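Local coordinates for chicken beta-microseminoprotein-like 3 (Gallus gallus, PDB 6RWC), which is of unknown function but belongs to the beta-microseminoprotein (PSP-94) family and occurs in chicken egg white, at residues L18-F21 with G22-W25. Numbering follows the deposited sequence.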
loop_
_atom_site.group_PDB
_atom_site.type_symbol
_atom_site.label_atom_id
_atom_site.label_comp_id
_atom_site.label_asym_id
_atom_site.label_seq_id
_atom_site.Cartn_x
_atom_site.Cartn_y
_atom_site.Cartn_z
ATOM N N LEU A 18 -2.177 20.355 5.119
ATOM C CA LEU A 18 -3.371 20.164 5.935
ATOM C C LEU A 18 -4.392 19.380 5.126
ATOM O O LEU A 18 -4.767 19.797 4.025
ATOM C CB LEU A 18 -3.973 21.496 6.386
ATOM C CG LEU A 18 -5.347 21.344 7.051
ATOM C CD1 LEU A 18 -5.218 20.612 8.382
ATOM C CD2 LEU A 18 -6.021 22.693 7.229
ATOM N N TYR A 19 -4.838 18.253 5.672
ATOM C CA TYR A 19 -5.872 17.428 5.065
ATOM C C TYR A 19 -7.149 17.550 5.884
ATOM O O TYR A 19 -7.129 17.354 7.104
ATOM C CB TYR A 19 -5.431 15.964 4.987
ATOM C CG TYR A 19 -4.105 15.756 4.288
ATOM C CD1 TYR A 19 -4.052 15.441 2.938
ATOM C CD2 TYR A 19 -2.905 15.873 4.981
ATOM C CE1 TYR A 19 -2.842 15.247 2.296
ATOM C CE2 TYR A 19 -1.692 15.683 4.345
ATOM C CZ TYR A 19 -1.667 15.370 3.003
ATOM O OH TYR A 19 -0.462 15.178 2.365
ATOM N N VAL A 20 -8.257 17.880 5.214
ATOM C CA VAL A 20 -9.528 18.018 5.918
ATOM C C VAL A 20 -10.015 16.652 6.394
ATOM O O VAL A 20 -9.596 15.597 5.902
ATOM C CB VAL A 20 -10.577 18.702 5.027
ATOM C CG1 VAL A 20 -10.101 20.084 4.611
ATOM C CG2 VAL A 20 -10.875 17.843 3.806
ATOM N N PHE A 21 -10.913 16.677 7.379
ATOM C CA PHE A 21 -11.502 15.441 7.876
ATOM C C PHE A 21 -12.335 14.787 6.785
ATOM O O PHE A 21 -13.163 15.440 6.144
ATOM C CB PHE A 21 -12.368 15.710 9.108
ATOM C CG PHE A 21 -11.599 16.205 10.300
ATOM C CD1 PHE A 21 -10.643 15.407 10.910
ATOM C CD2 PHE A 21 -11.848 17.464 10.822
ATOM C CE1 PHE A 21 -9.939 15.864 12.012
ATOM C CE2 PHE A 21 -11.150 17.926 11.922
ATOM C CZ PHE A 21 -10.196 17.126 12.518
ATOM N N GLY A 22 -12.113 13.490 6.575
ATOM C CA GLY A 22 -12.751 12.748 5.514
ATOM C C GLY A 22 -11.909 12.593 4.264
ATOM O O GLY A 22 -12.276 11.810 3.381
ATOM N N ALA A 23 -10.795 13.315 4.168
ATOM C CA ALA A 23 -9.937 13.203 2.998
ATOM C C ALA A 23 -9.268 11.834 2.953
ATOM O O ALA A 23 -8.852 11.290 3.980
ATOM C CB ALA A 23 -8.881 14.309 3.004
ATOM N N VAL A 24 -9.179 11.273 1.748
ATOM C CA VAL A 24 -8.517 9.999 1.498
ATOM C C VAL A 24 -7.543 10.198 0.345
ATOM O O VAL A 24 -7.903 10.795 -0.676
ATOM C CB VAL A 24 -9.527 8.882 1.169
ATOM C CG1 VAL A 24 -8.803 7.573 0.898
ATOM C CG2 VAL A 24 -10.532 8.718 2.302
ATOM N N TRP A 25 -6.316 9.710 0.505
ATOM C CA TRP A 25 -5.309 9.897 -0.531
ATOM C C TRP A 25 -4.268 8.795 -0.441
ATOM O O TRP A 25 -4.072 8.182 0.612
ATOM C CB TRP A 25 -4.643 11.274 -0.426
ATOM C CG TRP A 25 -3.726 11.437 0.751
ATOM C CD1 TRP A 25 -2.365 11.332 0.749
ATOM C CD2 TRP A 25 -4.102 11.754 2.099
ATOM N NE1 TRP A 25 -1.871 11.559 2.011
ATOM C CE2 TRP A 25 -2.916 11.820 2.858
ATOM C CE3 TRP A 25 -5.325 11.985 2.736
ATOM C CZ2 TRP A 25 -2.917 12.110 4.223
ATOM C CZ3 TRP A 25 -5.325 12.271 4.092
ATOM C CH2 TRP A 25 -4.129 12.329 4.821
#
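With its CG anti to the carbonyl carbon (chi1 -54°), Tyr19 swings its ring across to the indole of Trp25, whose CG sits between backbone N and carbonyl carbon (chi1 71°), and the two rings meet in an offset stack. The stack joins the two arms that flank the type II beta turn from Val20 to Ala23, a turn that links strand 17-19, paired with strand 12-14, to strand 24-26, an outermost strand of the four-stranded antiparallel sheet of the beta-microseminoprotein fold. The phenol ring and the six-membered ring of the indole lie almost flat on one another, their planes inclined by 3° and their centroids 3.7 Å apart. Because the overlap is offset, Trp25 CZ2 rests over the middle of the tyrosine ring, while Tyr19 CE1 lies over the tryptophan ring and comes within 3.5 Å of Trp25 CE2. At the other end of the overlap, Trp25 CH2 reaches Tyr19 CG. Tyr19 OH is hydrogen-bonded to Asn17 ND2, which probably helps hold the ring in place.

The turn itself is closed by the backbone hydrogen bond from Ala23 N to Val20 O (3.1 Å). Gly22, at the third position, has the positive phi that a type II turn requires there and that suits glycine. Backbone hydrogen bonds of Gly22 and Ala23 with Cys35, and of Trp25 with Cys33, tie 22-25 to strand 31-35. The methyl of Ala23 points toward 18-21, its CB 4.3 Å from Tyr19 CB and 4.1 Å from Val20 CG2.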